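Local atomic coordinates of interferon-activable protein 202 (Mus musculus, PDB entry 4L5R), a protein that binds double-stranded DNA non-specifically and restrains innate immune inflammation by preventing activation of the AIM2 inflammasome, probably by sequestering cytoplasmic DNA. Residues G122-G127 and L173-L178; S140-I145 and K153-K158; Y48-V53 and S77-I82. All blocks are in the same frame, centred on the assembly; numbering follows the deposited sequence.

In the fold
All three contacts are beta pairings in the HIN-200 1 domain, a pair of OB barrels: contact 3 lies in the first, contacts 1 and 2 in the second. Contacts 1 and 2 have centres 12 Å apart and share a core, where Phe176 CE2 packs 3.5 Å from Val154 CG1. Both reach the DNA, contact 1 through His177 at phosphates of chain B, contact 2 through Ser140, Thr142 and Lys153 at phosphates of chain C, so this barrel touches both strands. Contact 3 meets contact 1 across the two barrels, with Lys52 NZ 3.0 Å from Ser175 OG. Its nearest atom is about 6 Å from the DNA, its centre 24 Å from that of contact 2.

Contact 1. Residues G122-G127 and L173-L178; sequences GTLIYG and LFSFHL. With nucleotides of chain B.
Gly122 N meets Leu178 O in an almost straight hydrogen bond of 2.8 Å, the first of six between the two backbones. Leu178 N to Thr123 O follows, and then the reciprocal pairs Ile125 with Phe176 and Gly127 with Leu173. Gly122 and Gly127 have backbone angles at which a CB would strike the preceding carbonyl, hence glycine at both places. Between the last two pairs the register slips by one, because Ser175 adopts a left-handed conformation (phi 56°) and shares Ile125 with Phe176. Its OG is satisfied by Lys52 from the other barrel.

Flat groups carry the side-chain packing. The Tyr126 ring spreads beneath the backbone at the bend, with Ser175 N 3.4 Å above its centre, while Tyr126 OH lies 3.6 Å from Ser175 CB. Leu124 CG and His177 CG both stand anti to their carbonyl carbons (chi1 near -60°), which keeps the side chains alongside each other and lets Leu124 CD2 make a CH-pi contact over one imidazole face, 3.4 Å from its centroid. Ile125, Leu173 and Phe176 turn to the opposite face of the sheet and enter the barrel core.

One polar side chain turns its edge to the DNA: His177 ND1 donates to OP1 of DG7 of chain B, in the ring plane, at 2.9 Å. CE1 comes within 3.0 Å of OP1 of DG6 of chain B, so the imidazole adjoins successive phosphates.

The corner at Ser175 is a G1 beta bulge, through which this strand bends along strand 124-136, as the strongly curved strands of an OB barrel do.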
loop_
_atom_site.group_PDB
_atom_site.type_symbol
_atom_site.label_atom_id
_atom_site.label_comp_id
_atom_site.label_asym_id
_atom_site.label_seq_id
_atom_site.Cartn_x
_atom_site.Cartn_y
_atom_site.Cartn_z
ATOM N N GLY A 122 -1.470 13.587 5.918
ATOM C CA GLY A 122 -0.669 13.190 4.779
ATOM C C GLY A 122 -0.112 11.794 4.932
ATOM O O GLY A 122 0.398 11.215 3.974
ATOM N N THR A 123 -0.203 11.245 6.141
ATOM C CA THR A 123 0.294 9.893 6.382
ATOM C C THR A 123 -0.481 8.865 5.556
ATOM O O THR A 123 -1.712 8.899 5.490
ATOM C CB THR A 123 0.226 9.510 7.880
ATOM O OG1 THR A 123 0.993 10.445 8.650
ATOM C CG2 THR A 123 0.776 8.110 8.104
ATOM N N LEU A 124 0.240 7.951 4.916
ATOM C CA LEU A 124 -0.407 6.910 4.127
ATOM C C LEU A 124 -0.876 5.774 5.007
ATOM O O LEU A 124 -0.124 5.259 5.836
ATOM C CB LEU A 124 0.546 6.380 3.054
ATOM C CG LEU A 124 0.930 7.443 2.032
ATOM C CD1 LEU A 124 1.873 6.863 0.974
ATOM C CD2 LEU A 124 -0.333 8.039 1.394
ATOM N N ILE A 125 -2.131 5.387 4.823
ATOM C CA ILE A 125 -2.766 4.411 5.682
ATOM C C ILE A 125 -3.132 3.154 4.918
ATOM O O ILE A 125 -3.720 3.209 3.831
ATOM C CB ILE A 125 -4.067 4.996 6.302
ATOM C CG1 ILE A 125 -3.749 6.290 7.058
ATOM C CG2 ILE A 125 -4.748 3.970 7.180
ATOM C CD1 ILE A 125 -2.692 6.139 8.175
ATOM N N TYR A 126 -2.829 2.012 5.521
ATOM C CA TYR A 126 -3.158 0.729 4.933
ATOM C C TYR A 126 -3.830 -0.072 6.014
ATOM O O TYR A 126 -3.469 0.052 7.187
ATOM C CB TYR A 126 -1.873 -0.032 4.559
ATOM C CG TYR A 126 -1.051 0.529 3.429
ATOM C CD1 TYR A 126 -0.369 1.735 3.568
ATOM C CD2 TYR A 126 -0.915 -0.173 2.236
ATOM C CE1 TYR A 126 0.412 2.227 2.537
ATOM C CE2 TYR A 126 -0.131 0.311 1.198
ATOM C CZ TYR A 126 0.527 1.511 1.357
ATOM O OH TYR A 126 1.303 1.997 0.332
ATOM N N GLY A 127 -4.769 -0.934 5.638
ATOM C CA GLY A 127 -5.372 -1.807 6.631
ATOM C C GLY A 127 -6.660 -2.473 6.197
ATOM O O GLY A 127 -7.172 -2.203 5.108
ATOM N N LEU A 173 -7.798 -1.361 2.600
ATOM C CA LEU A 173 -7.357 -0.091 2.044
ATOM C C LEU A 173 -5.862 -0.140 1.805
ATOM O O LEU A 173 -5.111 -0.618 2.664
ATOM C CB LEU A 173 -7.638 1.034 3.035
ATOM C CG LEU A 173 -9.079 1.236 3.495
ATOM C CD1 LEU A 173 -9.133 2.387 4.470
ATOM C CD2 LEU A 173 -9.948 1.503 2.281
ATOM N N PHE A 174 -5.432 0.375 0.652
ATOM C CA PHE A 174 -4.019 0.566 0.366
ATOM C C PHE A 174 -3.748 2.034 0.054
ATOM O O PHE A 174 -4.380 2.628 -0.835
ATOM C CB PHE A 174 -3.540 -0.283 -0.846
ATOM C CG PHE A 174 -3.785 -1.766 -0.700
ATOM C CD1 PHE A 174 -5.077 -2.279 -0.740
ATOM C CD2 PHE A 174 -2.727 -2.639 -0.532
ATOM C CE1 PHE A 174 -5.307 -3.643 -0.622
ATOM C CE2 PHE A 174 -2.941 -4.006 -0.407
ATOM C CZ PHE A 174 -4.229 -4.510 -0.459
ATOM N N SER A 175 -2.780 2.602 0.776
ATOM C CA SER A 175 -2.241 3.935 0.487
ATOM C C SER A 175 -3.328 5.015 0.468
ATOM O O SER A 175 -3.444 5.789 -0.487
ATOM C CB SER A 175 -1.460 3.928 -0.835
ATOM O OG SER A 175 -0.787 5.159 -1.056
ATOM N N PHE A 176 -4.132 5.058 1.518
ATOM C CA PHE A 176 -5.047 6.174 1.713
ATOM C C PHE A 176 -4.354 7.287 2.490
ATOM O O PHE A 176 -3.384 7.035 3.189
ATOM C CB PHE A 176 -6.323 5.706 2.412
ATOM C CG PHE A 176 -7.375 5.231 1.447
ATOM C CD1 PHE A 176 -7.195 4.055 0.736
ATOM C CD2 PHE A 176 -8.519 5.978 1.229
ATOM C CE1 PHE A 176 -8.142 3.614 -0.178
ATOM C CE2 PHE A 176 -9.481 5.542 0.319
ATOM C CZ PHE A 176 -9.293 4.359 -0.376
ATOM N N HIS A 177 -4.842 8.516 2.362
ATOM C CA HIS A 177 -4.186 9.646 2.999
ATOM C C HIS A 177 -4.982 10.143 4.205
ATOM O O HIS A 177 -6.165 10.461 4.086
ATOM C CB HIS A 177 -3.998 10.777 1.986
ATOM C CG HIS A 177 -3.172 10.387 0.796
ATOM N ND1 HIS A 177 -2.194 11.204 0.276
ATOM C CD2 HIS A 177 -3.188 9.279 0.020
ATOM C CE1 HIS A 177 -1.630 10.610 -0.762
ATOM N NE2 HIS A 177 -2.214 9.439 -0.939
ATOM N N LEU A 178 -4.346 10.205 5.370
ATOM C CA LEU A 178 -5.011 10.800 6.529
ATOM C C LEU A 178 -5.164 12.307 6.325
ATOM O O LEU A 178 -4.184 13.002 6.061
ATOM C CB LEU A 178 -4.210 10.541 7.811
ATOM C CG LEU A 178 -4.831 11.166 9.069
ATOM C CD1 LEU A 178 -6.199 10.590 9.370
ATOM C CD2 LEU A 178 -3.887 10.994 10.277
ATOM P P DG B 7 -3.192 14.642 1.226
ATOM O OP1 DG B 7 -1.985 13.817 1.442
ATOM O OP2 DG B 7 -4.505 14.000 0.964
ATOM O "O5'" DG B 7 -3.427 15.612 2.479
ATOM C "C5'" DG B 7 -2.294 16.228 3.091
ATOM C "C4'" DG B 7 -2.643 17.636 3.541
ATOM O "O4'" DG B 7 -2.719 18.529 2.400
ATOM C "C3'" DG B 7 -3.964 17.762 4.294
ATOM O "O3'" DG B 7 -3.712 18.555 5.434
ATOM C "C2'" DG B 7 -4.905 18.461 3.317
ATOM C "C1'" DG B 7 -3.923 19.277 2.492
ATOM N N9 DG B 7 -4.396 19.563 1.141
ATOM C C8 DG B 7 -4.649 18.668 0.128
ATOM N N7 DG B 7 -5.063 19.243 -0.972
ATOM C C5 DG B 7 -5.084 20.601 -0.672
ATOM C C6 DG B 7 -5.439 21.726 -1.464
ATOM O O6 DG B 7 -5.825 21.754 -2.645
ATOM N N1 DG B 7 -5.312 22.918 -0.752
ATOM C C2 DG B 7 -4.896 23.009 0.557
ATOM N N2 DG B 7 -4.833 24.231 1.097
ATOM N N3 DG B 7 -4.555 21.970 1.302
ATOM C C4 DG B 7 -4.677 20.806 0.628
ATOM P P DG B 6 -1.043 12.265 -4.137
ATOM O OP1 DG B 6 -0.222 11.346 -3.310
ATOM O OP2 DG B 6 -2.228 11.758 -4.864
ATOM O "O5'" DG B 6 -1.524 13.476 -3.204
ATOM C "C5'" DG B 6 -0.586 14.081 -2.314
ATOM C "C4'" DG B 6 -1.193 15.330 -1.711
ATOM O "O4'" DG B 6 -1.131 16.416 -2.679
ATOM C "C3'" DG B 6 -2.662 15.174 -1.301
ATOM O "O3'" DG B 6 -2.880 15.663 0.023
ATOM C "C2'" DG B 6 -3.382 16.084 -2.286
ATOM C "C1'" DG B 6 -2.297 17.149 -2.405
ATOM N N9 DG B 6 -2.624 18.195 -3.372
ATOM C C8 DG B 6 -3.208 18.086 -4.613
ATOM N N7 DG B 6 -3.408 19.242 -5.191
ATOM C C5 DG B 6 -2.938 20.168 -4.268
ATOM C C6 DG B 6 -2.883 21.579 -4.324
ATOM O O6 DG B 6 -3.254 22.318 -5.243
ATOM N N1 DG B 6 -2.330 22.118 -3.161
ATOM C C2 DG B 6 -1.883 21.381 -2.086
ATOM N N2 DG B 6 -1.373 22.054 -1.043
ATOM N N3 DG B 6 -1.922 20.060 -2.028
ATOM C C4 DG B 6 -2.458 19.533 -3.148
#

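Contact 2. Residues S140-I145 and K153-K158; sequences SITFKI and KVVWDK. With nucleotides of chain C.
A beta hairpin of the second OB barrel presents one face to the DNA backbone, the face that carries Thr142, Val155 and Lys153. Thr142 OG1 gives a short hydrogen bond of 2.5 Å to OP1 of DG7 of chain C. With chi1 at 59° the hydroxyl lies between the backbone N and the carbonyl carbon, and CG2 is left to rest 4.2 Å from Val155 CG2. Lys153 sends a long arm, bent at chi3, to the same phosphate, where NZ makes a weak hydrogen bond to OP2 at 2.8 Å. Ser140 OG donates to OP2 of DT8 of chain C, and Asn137 is its second partner. A valine in place of Thr142 would probably leave OP1 of DG7 of chain C without its hydroxyl donor and throw more of the grip on that phosphate onto the weak bond from Lys153.

Four backbone bonds tie Ile141 to Trp156 and Phe143 to Val154, whose side chains form the apolar face. Val154 uses its branches on two partners: its CB lies 3.9 Å from Phe143 CB, while CG2 meets Ile145 CD1 at 3.6 Å, crossing it at about a right angle. Ile141 runs alongside Trp156, whose indole carries Lys158 CB over one face and bonds through NE1 to Gln160.

Strand 124-136 flanks the hairpin along 141-146, and strand 186-188 lies parallel to 151-156 on its other side.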
loop_
_atom_site.group_PDB
_atom_site.type_symbol
_atom_site.label_atom_id
_atom_site.label_comp_id
_atom_site.label_asym_id
_atom_site.label_seq_id
_atom_site.Cartn_x
_atom_site.Cartn_y
_atom_site.Cartn_z
ATOM N N SER A 140 -18.045 10.053 -6.083
ATOM C CA SER A 140 -17.269 9.400 -5.040
ATOM C C SER A 140 -17.973 8.172 -4.500
ATOM O O SER A 140 -19.157 7.934 -4.787
ATOM C CB SER A 140 -17.030 10.374 -3.885
ATOM O OG SER A 140 -18.254 10.773 -3.303
ATOM N N ILE A 141 -17.232 7.389 -3.722
ATOM C CA ILE A 141 -17.819 6.348 -2.921
ATOM C C ILE A 141 -17.302 6.644 -1.530
ATOM O O ILE A 141 -16.103 6.857 -1.346
ATOM C CB ILE A 141 -17.346 4.967 -3.339
ATOM C CG1 ILE A 141 -17.635 4.729 -4.818
ATOM C CG2 ILE A 141 -18.020 3.903 -2.491
ATOM C CD1 ILE A 141 -17.202 3.362 -5.287
ATOM N N THR A 142 -18.197 6.714 -0.557
ATOM C CA THR A 142 -17.749 6.948 0.817
ATOM C C THR A 142 -18.131 5.782 1.706
ATOM O O THR A 142 -19.069 5.043 1.413
ATOM C CB THR A 142 -18.315 8.239 1.388
ATOM O OG1 THR A 142 -19.743 8.177 1.355
ATOM C CG2 THR A 142 -17.828 9.431 0.570
ATOM N N PHE A 143 -17.389 5.614 2.796
ATOM C CA PHE A 143 -17.605 4.496 3.700
ATOM C C PHE A 143 -17.509 5.050 5.106
ATOM O O PHE A 143 -16.796 6.019 5.345
ATOM C CB PHE A 143 -16.494 3.448 3.576
ATOM C CG PHE A 143 -16.394 2.790 2.229
ATOM C CD1 PHE A 143 -15.655 3.372 1.215
ATOM C CD2 PHE A 143 -17.010 1.573 1.992
ATOM C CE1 PHE A 143 -15.534 2.761 -0.018
ATOM C CE2 PHE A 143 -16.897 0.951 0.744
ATOM C CZ PHE A 143 -16.160 1.547 -0.255
ATOM N N LYS A 144 -18.233 4.435 6.028
ATOM C CA LYS A 144 -17.930 4.604 7.440
ATOM C C LYS A 144 -17.329 3.279 7.867
ATOM O O LYS A 144 -18.014 2.245 7.853
ATOM C CB LYS A 144 -19.213 4.889 8.225
ATOM C CG LYS A 144 -19.000 5.032 9.719
ATOM C CD LYS A 144 -20.340 5.312 10.411
ATOM C CE LYS A 144 -20.188 5.408 11.912
ATOM N NZ LYS A 144 -21.521 5.639 12.579
ATOM N N ILE A 145 -16.037 3.287 8.192
ATOM C CA ILE A 145 -15.401 2.082 8.693
ATOM C C ILE A 145 -15.226 2.176 10.210
ATOM O O ILE A 145 -15.269 3.261 10.779
ATOM C CB ILE A 145 -14.047 1.818 8.018
ATOM C CG1 ILE A 145 -13.084 2.998 8.213
ATOM C CG2 ILE A 145 -14.250 1.533 6.522
ATOM C CD1 ILE A 145 -11.602 2.673 7.825
ATOM N N LYS A 153 -14.450 8.166 8.534
ATOM C CA LYS A 153 -14.975 8.224 7.170
ATOM C C LYS A 153 -13.880 7.952 6.139
ATOM O O LYS A 153 -12.766 8.452 6.264
ATOM C CB LYS A 153 -15.585 9.595 6.915
ATOM C CG LYS A 153 -16.290 9.738 5.589
ATOM C CD LYS A 153 -16.461 11.212 5.287
ATOM C CE LYS A 153 -17.803 11.500 4.699
ATOM N NZ LYS A 153 -17.943 12.966 4.514
ATOM N N VAL A 154 -14.205 7.148 5.132
ATOM C CA VAL A 154 -13.309 6.920 4.005
ATOM C C VAL A 154 -13.924 7.562 2.771
ATOM O O VAL A 154 -15.094 7.320 2.455
ATOM C CB VAL A 154 -13.093 5.419 3.751
ATOM C CG1 VAL A 154 -12.191 5.198 2.532
ATOM C CG2 VAL A 154 -12.473 4.753 5.010
ATOM N N VAL A 155 -13.135 8.395 2.099
ATOM C CA VAL A 155 -13.540 9.060 0.869
ATOM C C VAL A 155 -12.729 8.562 -0.321
ATOM O O VAL A 155 -11.516 8.789 -0.398
ATOM C CB VAL A 155 -13.423 10.604 0.995
ATOM C CG1 VAL A 155 -13.752 11.290 -0.337
ATOM C CG2 VAL A 155 -14.364 11.126 2.114
ATOM N N TRP A 156 -13.411 7.880 -1.239
ATOM C CA TRP A 156 -12.825 7.421 -2.497
ATOM C C TRP A 156 -13.285 8.366 -3.607
ATOM O O TRP A 156 -14.478 8.420 -3.955
ATOM C CB TRP A 156 -13.245 5.970 -2.764
ATOM C CG TRP A 156 -12.864 5.421 -4.115
ATOM C CD1 TRP A 156 -13.655 5.374 -5.236
ATOM C CD2 TRP A 156 -11.611 4.819 -4.485
ATOM N NE1 TRP A 156 -12.974 4.782 -6.269
ATOM C CE2 TRP A 156 -11.713 4.441 -5.839
ATOM C CE3 TRP A 156 -10.415 4.569 -3.806
ATOM C CZ2 TRP A 156 -10.672 3.820 -6.519
ATOM C CZ3 TRP A 156 -9.363 3.957 -4.497
ATOM C CH2 TRP A 156 -9.504 3.590 -5.836
ATOM N N ASP A 157 -12.321 9.123 -4.128
ATOM C CA ASP A 157 -12.551 10.297 -4.963
ATOM C C ASP A 157 -12.261 10.017 -6.427
ATOM O O ASP A 157 -12.527 10.856 -7.286
ATOM C CB ASP A 157 -11.604 11.411 -4.508
ATOM C CG ASP A 157 -12.317 12.708 -4.227
ATOM O OD1 ASP A 157 -13.535 12.664 -3.970
ATOM O OD2 ASP A 157 -11.655 13.768 -4.252
ATOM N N LYS A 158 -11.669 8.857 -6.708
ATOM C CA LYS A 158 -11.341 8.502 -8.079
ATOM C C LYS A 158 -12.635 8.305 -8.865
ATOM O O LYS A 158 -13.567 7.650 -8.392
ATOM C CB LYS A 158 -10.474 7.242 -8.123
ATOM C CG LYS A 158 -9.062 7.424 -7.543
ATOM C CD LYS A 158 -8.226 6.142 -7.685
ATOM C CE LYS A 158 -6.754 6.387 -7.391
ATOM N NZ LYS A 158 -5.879 5.160 -7.614
ATOM P P DG C 7 -20.935 11.665 1.770
ATOM O OP1 DG C 7 -21.164 10.254 1.392
ATOM O OP2 DG C 7 -19.659 12.059 2.429
ATOM O "O5'" DG C 7 -21.146 12.542 0.461
ATOM C "C5'" DG C 7 -22.416 12.489 -0.229
ATOM C "C4'" DG C 7 -22.387 13.399 -1.438
ATOM O "O4'" DG C 7 -22.513 14.770 -0.998
ATOM C "C3'" DG C 7 -21.117 13.345 -2.296
ATOM O "O3'" DG C 7 -21.523 13.407 -3.663
ATOM C "C2'" DG C 7 -20.316 14.572 -1.856
ATOM C "C1'" DG C 7 -21.425 15.543 -1.483
ATOM N N9 DG C 7 -21.145 16.464 -0.388
ATOM C C8 DG C 7 -20.647 16.153 0.856
ATOM N N7 DG C 7 -20.536 17.192 1.636
ATOM C C5 DG C 7 -21.000 18.251 0.870
ATOM C C6 DG C 7 -21.123 19.625 1.184
ATOM O O6 DG C 7 -20.832 20.199 2.250
ATOM N N1 DG C 7 -21.637 20.346 0.105
ATOM C C2 DG C 7 -21.989 19.795 -1.110
ATOM N N2 DG C 7 -22.475 20.612 -2.048
ATOM N N3 DG C 7 -21.882 18.514 -1.411
ATOM C C4 DG C 7 -21.381 17.811 -0.377
ATOM P P DT C 8 -20.434 13.443 -4.841
ATOM O OP1 DT C 8 -21.044 12.830 -6.042
ATOM O OP2 DT C 8 -19.150 12.899 -4.316
ATOM O "O5'" DT C 8 -20.246 14.999 -5.123
ATOM C "C5'" DT C 8 -21.325 15.748 -5.648
ATOM C "C4'" DT C 8 -20.851 17.153 -5.956
ATOM O "O4'" DT C 8 -20.636 17.858 -4.715
ATOM C "C3'" DT C 8 -19.547 17.245 -6.748
ATOM O "O3'" DT C 8 -19.839 17.932 -7.958
ATOM C "C2'" DT C 8 -18.572 18.013 -5.847
ATOM C "C1'" DT C 8 -19.512 18.702 -4.862
ATOM N N1 DT C 8 -19.020 18.910 -3.476
ATOM C C2 DT C 8 -19.105 20.179 -2.958
ATOM O O2 DT C 8 -19.528 21.121 -3.596
ATOM N N3 DT C 8 -18.662 20.306 -1.669
ATOM C C4 DT C 8 -18.168 19.309 -0.855
ATOM O O4 DT C 8 -17.801 19.540 0.295
ATOM C C5 DT C 8 -18.114 17.997 -1.457
ATOM C C7 DT C 8 -17.588 16.831 -0.669
ATOM C C6 DT C 8 -18.543 17.856 -2.723
#

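Contact 3. Residues Y48-V53 and S77-I82; sequences YYRVKV and SGILEI
Tyr49 meets Leu80, whose CD2 lies 3.8 Å from the ring centroid in a CH-pi contact over one face; Gly78 O comes to the ring edge. Gly78 has a phi of 94°, at which a CB would jam against the preceding carbonyl O, hence glycine. Arg50 N is joined to Gly78 O through water 1, and its O accepts from Leu80 N at 3.0 Å. Arg50 CB meets Ile79 CD1, but the guanidinium turns off to Thr41 and Ala107. Val51, beta-branched and so at ease in an extended strand, faces the core, where its CG1 packs 3.6 Å from Ile82 CD1. Such parallel pairing of third and fifth strands closes an OB barrel, here the domain's first. Lys52 N bonds to Leu80 O at 2.8 Å, and Lys52 O receives Ile82 N. On the other face Lys52 and Glu81, both with CG anti to the carbonyl carbon (chi1 -68° and -64°) and extended beyond, run side by side, yet Lys52 NZ stays 4.4 Å from Glu81 OE2, beyond a salt bridge. Water 2 joins the two; His192 and Ser7 are further partners of lysine and glutamate respectively. Val53, paired with Ile82, points as Val51 does, covered by Leu58 and Phe38.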
loop_
_atom_site.group_PDB
_atom_site.type_symbol
_atom_site.label_atom_id
_atom_site.label_comp_id
_atom_site.label_asym_id
_atom_site.label_seq_id
_atom_site.Cartn_x
_atom_site.Cartn_y
_atom_site.Cartn_z
ATOM N N TYR A 48 9.287 -4.555 8.078
ATOM C CA TYR A 48 8.499 -4.799 6.855
ATOM C C TYR A 48 8.320 -3.481 6.134
ATOM O O TYR A 48 8.499 -2.429 6.729
ATOM C CB TYR A 48 7.160 -5.459 7.147
ATOM C CG TYR A 48 6.138 -4.528 7.768
ATOM C CD1 TYR A 48 6.068 -4.370 9.147
ATOM C CD2 TYR A 48 5.254 -3.797 6.975
ATOM C CE1 TYR A 48 5.144 -3.518 9.728
ATOM C CE2 TYR A 48 4.327 -2.940 7.552
ATOM C CZ TYR A 48 4.284 -2.807 8.930
ATOM O OH TYR A 48 3.374 -1.962 9.514
ATOM N N TYR A 49 7.969 -3.528 4.845
ATOM C CA TYR A 49 7.793 -2.316 4.066
ATOM C C TYR A 49 6.581 -2.495 3.180
ATOM O O TYR A 49 6.358 -3.589 2.690
ATOM C CB TYR A 49 8.951 -2.131 3.092
ATOM C CG TYR A 49 10.301 -1.900 3.700
ATOM C CD1 TYR A 49 11.142 -2.968 3.978
ATOM C CD2 TYR A 49 10.762 -0.610 3.940
ATOM C CE1 TYR A 49 12.412 -2.762 4.509
ATOM C CE2 TYR A 49 12.044 -0.394 4.485
ATOM C CZ TYR A 49 12.852 -1.478 4.760
ATOM O OH TYR A 49 14.117 -1.292 5.289
ATOM N N ARG A 50 5.828 -1.420 2.978
ATOM C CA ARG A 50 4.860 -1.354 1.890
ATOM C C ARG A 50 5.635 -0.964 0.649
ATOM O O ARG A 50 6.608 -0.204 0.719
ATOM C CB ARG A 50 3.776 -0.300 2.165
ATOM C CG ARG A 50 3.128 -0.390 3.530
ATOM C CD ARG A 50 2.274 -1.634 3.724
ATOM N NE ARG A 50 1.616 -1.597 5.036
ATOM C CZ ARG A 50 1.070 -2.649 5.640
ATOM N NH1 ARG A 50 1.094 -3.837 5.049
ATOM N NH2 ARG A 50 0.507 -2.514 6.843
ATOM N N VAL A 51 5.186 -1.467 -0.495
ATOM C CA VAL A 51 5.900 -1.296 -1.735
ATOM C C VAL A 51 4.885 -0.908 -2.811
ATOM O O VAL A 51 3.763 -1.440 -2.841
ATOM C CB VAL A 51 6.584 -2.614 -2.164
ATOM C CG1 VAL A 51 7.480 -2.392 -3.409
ATOM C CG2 VAL A 51 7.369 -3.232 -1.001
ATOM N N LYS A 52 5.263 0.052 -3.647
ATOM C CA LYS A 52 4.491 0.370 -4.846
ATOM C C LYS A 52 5.350 0.026 -6.039
ATOM O O LYS A 52 6.490 0.512 -6.164
ATOM C CB LYS A 52 4.110 1.849 -4.882
ATOM C CG LYS A 52 3.096 2.257 -3.797
ATOM C CD LYS A 52 3.010 3.774 -3.646
ATOM C CE LYS A 52 1.927 4.153 -2.621
ATOM N NZ LYS A 52 1.761 5.626 -2.546
ATOM N N VAL A 53 4.811 -0.811 -6.923
ATOM C CA VAL A 53 5.592 -1.322 -8.041
ATOM C C VAL A 53 4.954 -0.834 -9.342
ATOM O O VAL A 53 3.754 -0.981 -9.535
ATOM C CB VAL A 53 5.670 -2.866 -8.017
ATOM C CG1 VAL A 53 6.572 -3.375 -9.142
ATOM C CG2 VAL A 53 6.168 -3.376 -6.649
ATOM N N SER A 77 9.261 8.384 2.084
ATOM C CA SER A 77 8.813 8.401 3.472
ATOM C C SER A 77 8.531 6.997 4.018
ATOM O O SER A 77 7.525 6.774 4.692
ATOM C CB SER A 77 7.576 9.292 3.619
ATOM O OG SER A 77 7.826 10.588 3.099
ATOM N N GLY A 78 9.420 6.054 3.724
ATOM C CA GLY A 78 9.294 4.706 4.247
ATOM C C GLY A 78 8.577 3.716 3.343
ATOM O O GLY A 78 8.553 2.515 3.632
ATOM N N ILE A 79 7.951 4.213 2.277
ATOM C CA ILE A 79 7.320 3.337 1.302
ATOM C C ILE A 79 8.347 3.118 0.188
ATOM O O ILE A 79 8.923 4.070 -0.318
ATOM C CB ILE A 79 6.053 3.970 0.655
ATOM C CG1 ILE A 79 5.093 4.533 1.714
ATOM C CG2 ILE A 79 5.356 2.948 -0.261
ATOM C CD1 ILE A 79 4.215 3.514 2.367
ATOM N N LEU A 80 8.583 1.870 -0.178
ATOM C CA LEU A 80 9.513 1.576 -1.258
ATOM C C LEU A 80 8.771 1.719 -2.587
ATOM O O LEU A 80 7.655 1.220 -2.727
ATOM C CB LEU A 80 10.036 0.157 -1.115
ATOM C CG LEU A 80 11.222 -0.073 -0.180
ATOM C CD1 LEU A 80 11.353 1.001 0.876
ATOM C CD2 LEU A 80 11.170 -1.470 0.423
ATOM N N GLU A 81 9.384 2.413 -3.541
ATOM C CA GLU A 81 8.789 2.589 -4.870
ATOM C C GLU A 81 9.761 2.066 -5.907
ATOM O O GLU A 81 10.962 2.363 -5.862
ATOM C CB GLU A 81 8.460 4.054 -5.121
ATOM C CG GLU A 81 7.380 4.591 -4.137
ATOM C CD GLU A 81 6.900 6.000 -4.448
ATOM O OE1 GLU A 81 7.485 6.661 -5.331
ATOM O OE2 GLU A 81 5.916 6.442 -3.803
ATOM N N ILE A 82 9.245 1.274 -6.835
ATOM C CA ILE A 82 10.095 0.564 -7.767
ATOM C C ILE A 82 9.583 0.793 -9.180
ATOM O O ILE A 82 8.458 0.418 -9.500
ATOM C CB ILE A 82 10.121 -0.935 -7.456
ATOM C CG1 ILE A 82 10.618 -1.164 -6.010
ATOM C CG2 ILE A 82 10.981 -1.694 -8.525
ATOM C CD1 ILE A 82 10.452 -2.572 -5.513
HETATM O O HOH W 1 6.473 0.955 4.407
HETATM O O HOH W 2 4.256 6.424 -1.631
#